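Side-chain contacts in metallo-beta-lactamase family protein (Staphylococcus aureus, PDB 3R2U), which is probably an iron-dependent hydrolase of the metallo-beta-lactamase superfamily that also carries a rhodanese-like domain, its exact substrate unknown: residues 247-251 against 252-256; 344-347 against 348-352; 42-45 against 46-49. All blocks are in the same frame, centred on the assembly; numbering follows the deposited sequence.

Interaction 1. Residues 247-251 against 252-256; sequences FSENN and EATFI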
# COMPACT_ATOMS: atom_id res chain seq x y z
N PHE A 247 -24.25 1.88 -37.44
CA PHE A 247 -23.61 2.09 -38.73
C PHE A 247 -24.27 1.40 -39.92
O PHE A 247 -23.94 1.73 -41.06
CB PHE A 247 -22.13 1.69 -38.66
CG PHE A 247 -21.32 2.64 -37.85
CD1 PHE A 247 -20.65 3.67 -38.47
CD2 PHE A 247 -21.25 2.53 -36.48
CE1 PHE A 247 -19.91 4.58 -37.71
CE2 PHE A 247 -20.52 3.42 -35.72
CZ PHE A 247 -19.84 4.45 -36.34
N SER A 248 -25.19 0.48 -39.66
CA SER A 248 -25.88 -0.26 -40.73
C SER A 248 -27.32 0.18 -40.93
O SER A 248 -27.92 -0.17 -41.94
CB SER A 248 -25.89 -1.76 -40.42
OG SER A 248 -24.59 -2.25 -40.34
N GLU A 249 -27.88 0.90 -39.96
CA GLU A 249 -29.26 1.35 -40.09
C GLU A 249 -29.26 2.66 -40.86
O GLU A 249 -28.88 3.70 -40.33
CB GLU A 249 -29.92 1.54 -38.72
CG GLU A 249 -31.36 1.97 -38.83
CD GLU A 249 -32.15 1.01 -39.70
OE1 GLU A 249 -32.68 1.43 -40.75
OE2 GLU A 249 -32.14 -0.19 -39.38
N ASN A 250 -29.68 2.60 -42.12
CA ASN A 250 -29.69 3.81 -42.94
C ASN A 250 -31.07 4.45 -43.12
O ASN A 250 -31.21 5.46 -43.81
CB ASN A 250 -28.98 3.52 -44.27
CG ASN A 250 -27.49 3.22 -44.07
OD1 ASN A 250 -26.83 3.82 -43.21
ND2 ASN A 250 -26.96 2.29 -44.86
N ASN A 251 -32.09 3.89 -42.47
CA ASN A 251 -33.43 4.47 -42.48
C ASN A 251 -33.52 5.35 -41.22
O ASN A 251 -33.49 4.85 -40.11
CB ASN A 251 -34.49 3.37 -42.47
CG ASN A 251 -35.91 3.91 -42.45
OD1 ASN A 251 -36.25 4.81 -41.68
ND2 ASN A 251 -36.76 3.33 -43.28
N GLU A 252 -33.63 6.66 -41.42
CA GLU A 252 -33.65 7.61 -40.31
C GLU A 252 -34.72 7.33 -39.27
O GLU A 252 -34.45 7.39 -38.07
CB GLU A 252 -33.78 9.04 -40.84
CG GLU A 252 -33.65 10.11 -39.73
CD GLU A 252 -33.74 11.54 -40.27
OE1 GLU A 252 -33.09 11.83 -41.29
OE2 GLU A 252 -34.45 12.36 -39.68
N ALA A 253 -35.93 7.02 -39.71
CA ALA A 253 -37.06 6.77 -38.81
C ALA A 253 -36.81 5.55 -37.92
O ALA A 253 -37.09 5.58 -36.72
CB ALA A 253 -38.37 6.59 -39.61
N THR A 254 -36.29 4.48 -38.53
CA THR A 254 -36.01 3.23 -37.81
C THR A 254 -34.87 3.46 -36.81
O THR A 254 -34.89 2.92 -35.71
CB THR A 254 -35.61 2.12 -38.79
OG1 THR A 254 -36.66 1.92 -39.73
CG2 THR A 254 -35.32 0.80 -38.06
N PHE A 255 -33.89 4.25 -37.23
CA PHE A 255 -32.74 4.60 -36.41
C PHE A 255 -33.20 5.34 -35.17
O PHE A 255 -32.86 4.96 -34.05
CB PHE A 255 -31.80 5.49 -37.23
CG PHE A 255 -30.56 5.88 -36.51
CD1 PHE A 255 -30.54 7.02 -35.72
CD2 PHE A 255 -29.39 5.14 -36.65
CE1 PHE A 255 -29.37 7.40 -35.05
CE2 PHE A 255 -28.22 5.52 -35.99
CZ PHE A 255 -28.22 6.66 -35.19
N ILE A 256 -34.00 6.39 -35.38
CA ILE A 256 -34.52 7.19 -34.29
C ILE A 256 -35.28 6.32 -33.31
O ILE A 256 -35.03 6.38 -32.11
CB ILE A 256 -35.47 8.29 -34.81
CG1 ILE A 256 -34.68 9.36 -35.57
CG2 ILE A 256 -36.23 8.94 -33.63
CD1 ILE A 256 -35.59 10.33 -36.32
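The N-cap of helix 252-260 shows how one asparagine can open a helix: Asn251, the residue just before the first turn, receives Thr254 N at its side-chain OD1, 3.2 Å away. Its CG lies anti to the backbone N (chi1 179°), and the amide crosses the Thr254 side chain at about a right angle. The bond is nearly straight at hydrogen, yet the N-H reaches OD1 from above the carbonyl plane, not along a lone pair. Asn251 O begins the regular helical pattern by accepting Phe255 N at 3.0 Å.

Glu249 folds back beneath this cap. A bend at chi2 (54°) turns its carboxylate forward to the start of the helix, where OE1 accepts Asn251 N at 3.1 Å on its anti side. The same carboxylate lies against the Thr254 methyl, with OE2 3.6 Å from CG2, while Glu249 CG rests on Phe255 CB at 3.9 Å. Phe255 carries the contact inward, its ring meeting Phe200 edge-to-face and also touching Trp245. Two side-chain acceptors thus serve the helix start, Asn251 OD1 for Thr254 N and Glu249 OE1 for the cap residue's own N-H, and the helix dipole would probably favour the carboxylate as an anion.

Interaction 2. Residues 344-347 against 348-352; sequences DYHL and VSKAT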
# COMPACT_ATOMS: atom_id res chain seq x y z
N ASP A 344 -15.45 -0.47 8.01
CA ASP A 344 -14.19 -0.20 8.69
C ASP A 344 -13.53 1.04 8.07
O ASP A 344 -13.82 1.41 6.92
CB ASP A 344 -13.27 -1.44 8.65
CG ASP A 344 -12.82 -1.79 7.25
OD1 ASP A 344 -13.35 -2.77 6.70
OD2 ASP A 344 -11.97 -1.06 6.68
N TYR A 345 -12.64 1.67 8.83
CA TYR A 345 -11.97 2.91 8.45
C TYR A 345 -11.48 2.95 7.00
O TYR A 345 -11.72 3.93 6.30
CB TYR A 345 -10.79 3.20 9.38
CG TYR A 345 -10.13 4.55 9.12
CD1 TYR A 345 -9.12 4.68 8.16
CD2 TYR A 345 -10.52 5.68 9.84
CE1 TYR A 345 -8.52 5.94 7.91
CE2 TYR A 345 -9.93 6.92 9.60
CZ TYR A 345 -8.94 7.05 8.64
OH TYR A 345 -8.38 8.28 8.43
N HIS A 346 -10.80 1.90 6.58
CA HIS A 346 -10.22 1.83 5.25
C HIS A 346 -11.26 1.71 4.15
O HIS A 346 -11.18 2.39 3.13
CB HIS A 346 -9.21 0.66 5.18
CG HIS A 346 -8.55 0.52 3.84
ND1 HIS A 346 -7.63 1.43 3.37
CD2 HIS A 346 -8.67 -0.43 2.88
CE1 HIS A 346 -7.22 1.05 2.17
NE2 HIS A 346 -7.84 -0.07 1.85
N LEU A 347 -12.23 0.84 4.34
CA LEU A 347 -13.28 0.69 3.35
C LEU A 347 -14.08 2.01 3.21
O LEU A 347 -14.47 2.39 2.12
CB LEU A 347 -14.22 -0.44 3.77
CG LEU A 347 -15.46 -0.71 2.93
CD1 LEU A 347 -15.05 -1.15 1.54
CD2 LEU A 347 -16.34 -1.83 3.61
N VAL A 348 -14.33 2.68 4.33
CA VAL A 348 -15.02 3.96 4.32
C VAL A 348 -14.19 5.00 3.50
O VAL A 348 -14.75 5.78 2.73
CB VAL A 348 -15.26 4.45 5.75
CG1 VAL A 348 -15.51 5.95 5.78
CG2 VAL A 348 -16.37 3.62 6.41
N SER A 349 -12.87 4.97 3.63
CA SER A 349 -12.06 5.95 2.92
C SER A 349 -12.09 5.70 1.41
O SER A 349 -12.09 6.64 0.63
CB SER A 349 -10.62 5.96 3.47
OG SER A 349 -9.95 4.79 3.04
N LYS A 350 -12.10 4.43 0.98
CA LYS A 350 -12.19 4.11 -0.44
C LYS A 350 -13.52 4.56 -1.01
O LYS A 350 -13.58 5.16 -2.09
CB LYS A 350 -12.00 2.62 -0.69
CG LYS A 350 -10.57 2.13 -0.39
CD LYS A 350 -10.36 0.67 -0.81
CE LYS A 350 -11.19 -0.29 0.05
NZ LYS A 350 -10.91 -1.74 -0.27
N ALA A 351 -14.60 4.25 -0.30
CA ALA A 351 -15.94 4.65 -0.77
C ALA A 351 -16.06 6.16 -0.84
O ALA A 351 -16.68 6.68 -1.75
CB ALA A 351 -17.05 4.07 0.11
N THR A 352 -15.49 6.84 0.15
CA THR A 352 -15.52 8.31 0.21
C THR A 352 -14.87 8.91 -1.03
O THR A 352 -15.41 9.81 -1.67
CB THR A 352 -14.79 8.81 1.49
OG1 THR A 352 -15.53 8.40 2.66
CG2 THR A 352 -14.65 10.31 1.49
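His346 and Lys350 stand one turn apart on helix 345-356, the helix of a beta-alpha-beta unit whose strands are 339-342 and 363-367, and their side chains cross obliquely. The imidazole is carried outward with CG anti to the backbone N (chi1 -180°), while the lysine chain starts from the next turn and bends at chi3 (-67°), which folds its outer half back along the ring. Lys350 CG lies over one face, offset toward the rim; farther out, CD approaches His346 NE2 at 3.7 Å and CE comes to 3.8 Å from CD2. The meeting is therefore one of methylenes with an imidazole. The ammonium nitrogen NZ stays 4.1 Å from NE2, near enough that a positive charge on the lysine would probably disfavour protonation of the histidine.

Below the ring, His346 O holds two donors on the same face of its carbonyl plane: Lys350 N, in the regular helical bond, and Ser349 OG, which turns back onto it. Asp344 caps the start of the helix, its OD2 taking Leu347 N at 3.0 Å in a nearly straight bond that arrives from above the carboxylate plane. On the inner side, Val348 lies against Val289 and Tyr366, and Ala351 and Thr352 pack on Leu341 of strand 339-342; Leu347 and Lys350 both touch Tyr321. Tyr345 reaches Ser60 of the second subunit.

A second doubly used carbonyl follows two residues on, at Val348. Val348 O accepts Thr352 N at 2.9 Å and also Thr352 OG1 at 2.7 Å, the two donors standing on opposite faces of its plane.

Interaction 3. Residues 42-45 against 46-49; sequences IGCQ and KTGE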
# COMPACT_ATOMS: atom_id res chain seq x y z
N ILE A 42 -2.33 11.88 -23.64
CA ILE A 42 -1.50 11.84 -24.84
C ILE A 42 -0.36 12.83 -24.61
O ILE A 42 -0.52 13.85 -23.93
CB ILE A 42 -2.26 12.19 -26.15
CG1 ILE A 42 -2.91 13.57 -26.07
CG2 ILE A 42 -3.28 11.06 -26.49
CD1 ILE A 42 -3.75 13.94 -27.31
N GLY A 43 0.80 12.50 -25.14
CA GLY A 43 1.95 13.32 -24.94
C GLY A 43 2.87 13.37 -26.12
O GLY A 43 3.07 12.36 -26.82
N CYS A 44 3.45 14.55 -26.34
CA CYS A 44 4.38 14.78 -27.44
C CYS A 44 5.78 14.55 -26.91
O CYS A 44 6.27 15.30 -26.05
CB CYS A 44 4.25 16.22 -27.92
SG CYS A 44 5.41 16.71 -29.21
N GLN A 45 6.44 13.51 -27.41
CA GLN A 45 7.79 13.23 -26.94
C GLN A 45 8.80 14.30 -27.37
O GLN A 45 9.76 14.58 -26.64
CB GLN A 45 8.24 11.82 -27.33
CG GLN A 45 7.51 10.68 -26.55
CD GLN A 45 7.78 10.67 -25.03
OE1 GLN A 45 8.66 11.39 -24.53
NE2 GLN A 45 7.03 9.84 -24.29
N LYS A 46 8.55 14.96 -28.50
CA LYS A 46 9.45 16.02 -28.95
C LYS A 46 9.46 17.25 -28.04
O LYS A 46 10.53 17.75 -27.70
CB LYS A 46 9.13 16.40 -30.39
CG LYS A 46 9.46 15.27 -31.35
CD LYS A 46 9.12 15.61 -32.79
CE LYS A 46 9.72 14.57 -33.73
NZ LYS A 46 11.21 14.46 -33.57
N THR A 47 8.29 17.74 -27.62
CA THR A 47 8.23 18.93 -26.77
C THR A 47 7.95 18.65 -25.29
O THR A 47 8.23 19.47 -24.45
CB THR A 47 7.11 19.86 -27.22
OG1 THR A 47 5.86 19.22 -26.95
CG2 THR A 47 7.23 20.19 -28.70
N GLY A 48 7.37 17.49 -24.98
CA GLY A 48 7.02 17.17 -23.60
C GLY A 48 5.59 17.59 -23.23
O GLY A 48 5.11 17.26 -22.14
N GLU A 49 4.91 18.30 -24.13
CA GLU A 49 3.54 18.73 -23.85
C GLU A 49 2.63 17.52 -23.75
O GLU A 49 2.86 16.52 -24.40
CB GLU A 49 3.05 19.74 -24.89
CG GLU A 49 3.87 21.03 -24.83
CD GLU A 49 3.40 22.13 -25.79
OE1 GLU A 49 2.23 22.15 -26.22
OE2 GLU A 49 4.22 23.01 -26.09
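Two first torsions bring Cys44 and Thr47 together across the turn that follows strand 37-44. Cys44 holds SG anti to its own N (chi1 176°), directing the sulfur over the turn, whereas Thr47 sets OG1 between its backbone N and carbonyl carbon (chi1 68°), facing the cysteine. The thiol sulfur accepts Thr47 N at 3.4 Å with an angle of 160° at hydrogen, and the threonine hydroxyl oxygen lies 3.5 Å from Cys44 CB. That same OG1 also accepts Glu49 N, 3.1 Å away, which makes an ST turn and fixes the rotation of the threonine side chain. Lys46 adds its CB against the sulfur at 3.9 Å, while the rest of its chain runs off from the turn.

The backbone closes round these side chains. Cys44 O receives Gly48 N at 2.7 Å, and Cys44 N gives to Glu49 O at 2.8 Å. Gly48 takes a positive phi at which a CB would collide with the carbonyl oxygen of Thr47, which accounts for glycine here.

The connection is thus a beta hairpin turn joining antiparallel strands 37-44 and 49-53 in one mixed sheet of the metallo-beta-lactamase fold. Strand 25-32 flanks one side, where Gly43 pairs with Phe26; strand 72-77 lies beyond 49-53, and Glu49 touches Thr74 and His75 there while its OE1 accepts Gly131 N.

Followed from the N terminus, the three contacts come in series, with none enclosing or crossing another, and each is local: interaction 3 closes a hairpin turn, and interactions 1 and 2 hold the beginnings of helices. Interaction 3 comes first, turning the chain between strands 37-44 and 49-53 in one sheet of the metallo-beta-lactamase fold. Interaction 1 follows well after the iron ligands His80, His143 and Asp169, starting helix 252-260 where it packs against helix 191-206. Interaction 2 comes last, starting the helix between two parallel strands of a separate four-stranded sheet. The centres of interactions 1 and 2 are about 47 Å apart, on opposite sides of the chain's centre; those of 2 and 3 are about 37 Å apart.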